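Local coordinates for effector protein B, substrate of the Dot/Icm secretion system (Legionella drancourtii, PDB 4JVS) that is secreted by the bacterium's Dot/Icm system and, through its GAP domain, probably stimulates GTP hydrolysis by a host small GTPase, at residues P156-I170 against A198-L212. Numbering follows the deposited sequence.
Sequences PWAKMQRLATAGQNI and ALDDFMQYKTEVDAL
L163 and F202 interlock as reciprocal knobs into holes where helices 156-177 and 193-214 run antiparallel in the mainly helical N-terminal subdomain of the LepB-type GAP domain, the axes of segments 156-170 and 198-212 approaching to 8.7 Å at 156°. L163 fills the hollow bounded by F202, Y205, K206 and V209. Its CG stands anti to the backbone N (chi1 168°), which swings it toward that hollow, and chi2 (74°) then parts the methyls: CD1 lies over one face of the F202 ring, 4.0 Å from its centroid, while CD2 meets V209 CG2. In return, the F202 ring enters the groove lined by L163, A166, G167 and I170. With no side chain at G167, the ring comes close to the backbone, F202 CD1 lying 3.7 Å from G167 N. I170 closes this end, its CD1 against F202 CB and its CG2 against CD2 of L199.

Beside this buried ridge, Y205 lies under the aliphatic part of R162, whose CG is centred over the ring face in a CH-pi contact; the guanidinium reaches on to the carbonyl of P153. A166 CB sits in the ring plane at the edge of Y205. Toward P156, M160 SD rests on the methyls of V209, and helix 60-80 packs against both residues through V74; helix 34-45 adds I38 beside I170 and L199. No hydrogen bond joins the two segments, and the K159–E208 salt bridge is long. The extended K159 chain instead crosses L212 at about a right angle, its CD against L212 CD1.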
loop_
_atom_site.group_PDB
_atom_site.type_symbol
_atom_site.label_atom_id
_atom_site.label_comp_id
_atom_site.label_asym_id
_atom_site.label_seq_id
_atom_site.Cartn_x
_atom_site.Cartn_y
_atom_site.Cartn_z
ATOM N N PRO A 156 8.759 -13.993 -12.919
ATOM C CA PRO A 156 8.562 -12.758 -13.675
ATOM C C PRO A 156 7.779 -11.773 -12.824
ATOM O O PRO A 156 8.174 -10.614 -12.753
ATOM C CB PRO A 156 7.729 -13.220 -14.874
ATOM C CG PRO A 156 8.072 -14.649 -15.025
ATOM C CD PRO A 156 8.227 -15.160 -13.637
ATOM N N TRP A 157 6.719 -12.250 -12.167
ATOM C CA TRP A 157 5.922 -11.437 -11.246
ATOM C C TRP A 157 6.780 -10.714 -10.222
ATOM O O TRP A 157 6.656 -9.502 -10.044
ATOM C CB TRP A 157 4.890 -12.286 -10.497
ATOM C CG TRP A 157 4.168 -11.502 -9.459
ATOM C CD1 TRP A 157 4.453 -11.445 -8.125
ATOM C CD2 TRP A 157 3.052 -10.624 -9.669
ATOM N NE1 TRP A 157 3.578 -10.591 -7.489
ATOM C CE2 TRP A 157 2.709 -10.077 -8.417
ATOM C CE3 TRP A 157 2.312 -10.251 -10.794
ATOM C CZ2 TRP A 157 1.656 -9.179 -8.259
ATOM C CZ3 TRP A 157 1.267 -9.370 -10.635
ATOM C CH2 TRP A 157 0.948 -8.840 -9.377
ATOM N N ALA A 158 7.652 -11.458 -9.550
ATOM C CA ALA A 158 8.498 -10.876 -8.520
ATOM C C ALA A 158 9.412 -9.810 -9.099
ATOM O O ALA A 158 9.723 -8.832 -8.422
ATOM C CB ALA A 158 9.312 -11.948 -7.831
ATOM N N LYS A 159 9.829 -9.994 -10.350
ATOM C CA LYS A 159 10.714 -9.032 -11.000
ATOM C C LYS A 159 9.988 -7.742 -11.372
ATOM O O LYS A 159 10.540 -6.650 -11.225
ATOM C CB LYS A 159 11.399 -9.658 -12.222
ATOM C CG LYS A 159 12.484 -10.667 -11.841
ATOM C CD LYS A 159 13.023 -11.454 -13.031
ATOM C CE LYS A 159 14.032 -12.515 -12.592
ATOM N NZ LYS A 159 14.590 -13.262 -13.756
ATOM N N MET A 160 8.749 -7.882 -11.844
ATOM C CA MET A 160 7.925 -6.752 -12.258
ATOM C C MET A 160 7.538 -5.923 -11.055
ATOM O O MET A 160 7.579 -4.693 -11.090
ATOM C CB MET A 160 6.650 -7.251 -12.923
ATOM C CG MET A 160 6.894 -8.122 -14.128
ATOM S SD MET A 160 7.648 -7.214 -15.482
ATOM C CE MET A 160 8.330 -8.584 -16.414
ATOM N N GLN A 161 7.146 -6.609 -9.991
ATOM C CA GLN A 161 6.736 -5.952 -8.762
ATOM C C GLN A 161 7.921 -5.222 -8.135
ATOM O O GLN A 161 7.768 -4.207 -7.453
ATOM C CB GLN A 161 6.155 -6.996 -7.810
ATOM C CG GLN A 161 5.733 -6.479 -6.469
ATOM C CD GLN A 161 4.316 -6.861 -6.137
ATOM O OE1 GLN A 161 3.383 -6.446 -6.822
ATOM N NE2 GLN A 161 4.138 -7.659 -5.082
ATOM N N ARG A 162 9.096 -5.685 -8.437
ATOM C CA ARG A 162 10.290 -5.205 -7.825
ATOM C C ARG A 162 10.735 -3.970 -8.526
ATOM O O ARG A 162 11.255 -3.078 -7.922
ATOM C CB ARG A 162 11.309 -6.311 -7.968
ATOM C CG ARG A 162 12.539 -6.229 -7.209
ATOM C CD ARG A 162 13.303 -7.458 -7.480
ATOM N NE ARG A 162 12.849 -8.521 -6.607
ATOM C CZ ARG A 162 12.986 -9.810 -6.850
ATOM N NH1 ARG A 162 13.544 -10.216 -7.960
ATOM N NH2 ARG A 162 12.537 -10.684 -5.980
ATOM N N LEU A 163 10.550 -3.948 -9.825
ATOM C CA LEU A 163 10.786 -2.764 -10.645
ATOM C C LEU A 163 9.761 -1.693 -10.294
ATOM O O LEU A 163 10.051 -0.501 -10.252
ATOM C CB LEU A 163 10.657 -3.130 -12.130
ATOM C CG LEU A 163 10.593 -1.983 -13.145
ATOM C CD1 LEU A 163 11.957 -1.341 -13.340
ATOM C CD2 LEU A 163 9.998 -2.435 -14.479
ATOM N N ALA A 164 8.546 -2.156 -10.047
ATOM C CA ALA A 164 7.436 -1.302 -9.673
ATOM C C ALA A 164 7.743 -0.583 -8.373
ATOM O O ALA A 164 7.652 0.644 -8.296
ATOM C CB ALA A 164 6.184 -2.139 -9.524
ATOM N N THR A 165 8.102 -1.368 -7.361
ATOM C CA THR A 165 8.404 -0.864 -6.024
ATOM C C THR A 165 9.586 0.090 -6.086
ATOM O O THR A 165 9.630 1.087 -5.373
ATOM C CB THR A 165 8.755 -2.021 -5.047
ATOM O OG1 THR A 165 7.748 -3.043 -5.107
ATOM C CG2 THR A 165 8.901 -1.509 -3.608
ATOM N N ALA A 166 10.541 -0.234 -6.950
ATOM C CA ALA A 166 11.741 0.568 -7.134
ATOM C C ALA A 166 11.390 1.968 -7.617
ATOM O O ALA A 166 11.962 2.958 -7.153
ATOM C CB ALA A 166 12.693 -0.122 -8.119
ATOM N N GLY A 167 10.452 2.039 -8.557
ATOM C CA GLY A 167 10.013 3.299 -9.117
ATOM C C GLY A 167 9.281 4.112 -8.075
ATOM O O GLY A 167 9.431 5.339 -8.020
ATOM N N GLN A 168 8.489 3.425 -7.250
ATOM C CA GLN A 168 7.757 4.059 -6.162
ATOM C C GLN A 168 8.723 4.721 -5.191
ATOM O O GLN A 168 8.498 5.834 -4.720
ATOM C CB GLN A 168 6.921 3.025 -5.417
ATOM C CG GLN A 168 5.799 2.411 -6.251
ATOM C CD GLN A 168 4.835 1.577 -5.419
ATOM O OE1 GLN A 168 5.235 0.628 -4.733
ATOM N NE2 GLN A 168 3.562 1.933 -5.474
ATOM N N ASN A 169 9.815 4.031 -4.910
ATOM C CA ASN A 169 10.777 4.497 -3.936
ATOM C C ASN A 169 11.506 5.759 -4.404
ATOM O O ASN A 169 11.856 6.614 -3.587
ATOM C CB ASN A 169 11.749 3.367 -3.609
ATOM C CG ASN A 169 12.574 3.635 -2.371
ATOM O OD1 ASN A 169 12.235 4.488 -1.549
ATOM N ND2 ASN A 169 13.672 2.900 -2.229
ATOM N N ILE A 170 11.734 5.874 -5.711
ATOM C CA ILE A 170 12.346 7.071 -6.277
ATOM C C ILE A 170 11.478 8.287 -5.938
ATOM O O ILE A 170 11.961 9.313 -5.462
ATOM C CB ILE A 170 12.483 6.968 -7.812
ATOM C CG1 ILE A 170 13.430 5.832 -8.201
ATOM C CG2 ILE A 170 12.954 8.289 -8.408
ATOM C CD1 ILE A 170 13.575 5.653 -9.701
ATOM N N ALA A 198 18.206 4.444 -5.149
ATOM C CA ALA A 198 16.896 4.184 -5.668
ATOM C C ALA A 198 16.918 4.321 -7.147
ATOM O O ALA A 198 16.275 3.606 -7.845
ATOM C CB ALA A 198 15.896 5.139 -5.071
ATOM N N LEU A 199 17.644 5.286 -7.629
ATOM C CA LEU A 199 17.749 5.480 -9.063
ATOM C C LEU A 199 18.473 4.306 -9.720
ATOM O O LEU A 199 18.003 3.770 -10.731
ATOM C CB LEU A 199 18.459 6.798 -9.377
ATOM C CG LEU A 199 17.748 8.047 -8.868
ATOM C CD1 LEU A 199 18.545 9.288 -9.175
ATOM C CD2 LEU A 199 16.381 8.131 -9.490
ATOM N N ASP A 200 19.605 3.902 -9.140
ATOM C CA ASP A 200 20.403 2.800 -9.691
ATOM C C ASP A 200 19.683 1.449 -9.565
ATOM O O ASP A 200 19.768 0.612 -10.463
ATOM C CB ASP A 200 21.800 2.743 -9.051
ATOM C CG ASP A 200 22.631 4.006 -9.318
ATOM O OD1 ASP A 200 22.480 4.604 -10.413
ATOM O OD2 ASP A 200 23.433 4.400 -8.433
ATOM N N ASP A 201 18.967 1.240 -8.463
ATOM C CA ASP A 201 18.159 0.035 -8.303
ATOM C C ASP A 201 17.057 -0.045 -9.358
ATOM O O ASP A 201 16.701 -1.137 -9.809
ATOM C CB ASP A 201 17.550 -0.035 -6.901
ATOM C CG ASP A 201 18.568 -0.424 -5.840
ATOM O OD1 ASP A 201 19.781 -0.183 -6.055
ATOM O OD2 ASP A 201 18.158 -0.973 -4.790
ATOM N N PHE A 202 16.513 1.107 -9.752
ATOM C CA PHE A 202 15.507 1.125 -10.810
ATOM C C PHE A 202 16.077 0.646 -12.153
ATOM O O PHE A 202 15.535 -0.274 -12.773
ATOM C CB PHE A 202 14.876 2.508 -10.968
ATOM C CG PHE A 202 13.760 2.534 -11.968
ATOM C CD1 PHE A 202 12.501 2.047 -11.633
ATOM C CD2 PHE A 202 13.970 3.010 -13.248
ATOM C CE1 PHE A 202 11.469 2.056 -12.560
ATOM C CE2 PHE A 202 12.944 3.020 -14.180
ATOM C CZ PHE A 202 11.693 2.542 -13.836
ATOM N N MET A 203 17.160 1.292 -12.583
ATOM C CA MET A 203 17.947 0.877 -13.740
ATOM C C MET A 203 18.224 -0.625 -13.797
ATOM O O MET A 203 18.012 -1.264 -14.833
ATOM C CB MET A 203 19.292 1.595 -13.723
ATOM C CG MET A 203 19.477 2.638 -14.795
ATOM S SD MET A 203 18.471 4.094 -14.493
ATOM C CE MET A 203 17.054 3.790 -15.577
ATOM N N GLN A 204 18.728 -1.176 -12.695
ATOM C CA GLN A 204 19.074 -2.594 -12.631
ATOM C C GLN A 204 17.858 -3.472 -12.887
ATOM O O GLN A 204 17.898 -4.377 -13.726
ATOM C CB GLN A 204 19.672 -2.945 -11.266
ATOM C CG GLN A 204 21.007 -2.286 -10.979
ATOM C CD GLN A 204 21.473 -2.492 -9.534
ATOM O OE1 GLN A 204 20.900 -3.296 -8.783
ATOM N NE2 GLN A 204 22.520 -1.760 -9.141
ATOM N N TYR A 205 16.786 -3.202 -12.146
ATOM C CA TYR A 205 15.558 -3.973 -12.237
ATOM C C TYR A 205 14.919 -3.824 -13.617
ATOM O O TYR A 205 14.282 -4.755 -14.115
ATOM C CB TYR A 205 14.583 -3.521 -11.149
ATOM C CG TYR A 205 15.022 -3.837 -9.730
ATOM C CD1 TYR A 205 15.727 -4.998 -9.436
ATOM C CD2 TYR A 205 14.718 -2.974 -8.679
ATOM C CE1 TYR A 205 16.124 -5.283 -8.132
ATOM C CE2 TYR A 205 15.116 -3.248 -7.375
ATOM C CZ TYR A 205 15.813 -4.404 -7.110
ATOM O OH TYR A 205 16.199 -4.680 -5.825
ATOM N N LYS A 206 15.096 -2.651 -14.229
ATOM C CA LYS A 206 14.622 -2.393 -15.589
ATOM C C LYS A 206 15.370 -3.279 -16.578
ATOM O O LYS A 206 14.795 -3.773 -17.549
ATOM C CB LYS A 206 14.834 -0.923 -15.953
ATOM C CG LYS A 206 13.972 -0.422 -17.080
ATOM C CD LYS A 206 14.789 0.177 -18.224
ATOM C CE LYS A 206 13.887 0.847 -19.263
ATOM N NZ LYS A 206 12.582 0.114 -19.465
ATOM N N THR A 207 16.662 -3.471 -16.324
ATOM C CA THR A 207 17.498 -4.337 -17.149
ATOM C C THR A 207 16.930 -5.746 -17.182
ATOM O O THR A 207 16.723 -6.308 -18.253
ATOM C CB THR A 207 18.936 -4.417 -16.609
ATOM O OG1 THR A 207 19.453 -3.094 -16.393
ATOM C CG2 THR A 207 19.823 -5.172 -17.584
ATOM N N GLU A 208 16.620 -6.293 -16.032
ATOM C CA GLU A 208 16.057 -7.614 -15.926
ATOM C C GLU A 208 14.676 -7.734 -16.472
ATOM O O GLU A 208 14.293 -8.763 -16.948
ATOM C CB GLU A 208 15.952 -7.942 -14.486
ATOM C CG GLU A 208 17.203 -7.990 -13.809
ATOM C CD GLU A 208 17.095 -8.854 -12.635
ATOM O OE1 GLU A 208 16.401 -9.864 -12.734
ATOM O OE2 GLU A 208 17.672 -8.542 -11.598
ATOM N N VAL A 209 13.892 -6.696 -16.306
ATOM C CA VAL A 209 12.538 -6.660 -16.853
ATOM C C VAL A 209 12.546 -6.589 -18.383
ATOM O O VAL A 209 11.834 -7.347 -19.059
ATOM C CB VAL A 209 11.753 -5.475 -16.282
ATOM C CG1 VAL A 209 10.523 -5.178 -17.130
ATOM C CG2 VAL A 209 11.364 -5.757 -14.845
ATOM N N ASP A 210 13.367 -5.688 -18.925
ATOM C CA ASP A 210 13.515 -5.542 -20.373
ATOM C C ASP A 210 14.065 -6.821 -21.019
ATOM O O ASP A 210 13.819 -7.084 -22.197
ATOM C CB ASP A 210 14.428 -4.360 -20.695
ATOM C CG ASP A 210 13.738 -3.006 -20.523
ATOM O OD1 ASP A 210 12.543 -2.955 -20.131
ATOM O OD2 ASP A 210 14.409 -1.983 -20.784
ATOM N N ALA A 211 14.801 -7.608 -20.234
ATOM C CA ALA A 211 15.430 -8.838 -20.703
ATOM C C ALA A 211 14.444 -9.992 -20.718
ATOM O O ALA A 211 14.539 -10.887 -21.553
ATOM C CB ALA A 211 16.616 -9.187 -19.831
ATOM N N LEU A 212 13.494 -9.943 -19.818
ATOM C CA LEU A 212 12.460 -10.923 -19.759
ATOM C C LEU A 212 11.526 -10.755 -20.901
ATOM O O LEU A 212 10.954 -11.699 -21.362
ATOM C CB LEU A 212 11.703 -10.754 -18.475
ATOM C CG LEU A 212 12.402 -11.487 -17.372
ATOM C CD1 LEU A 212 11.618 -11.435 -16.089
ATOM C CD2 LEU A 212 12.522 -12.912 -17.829
#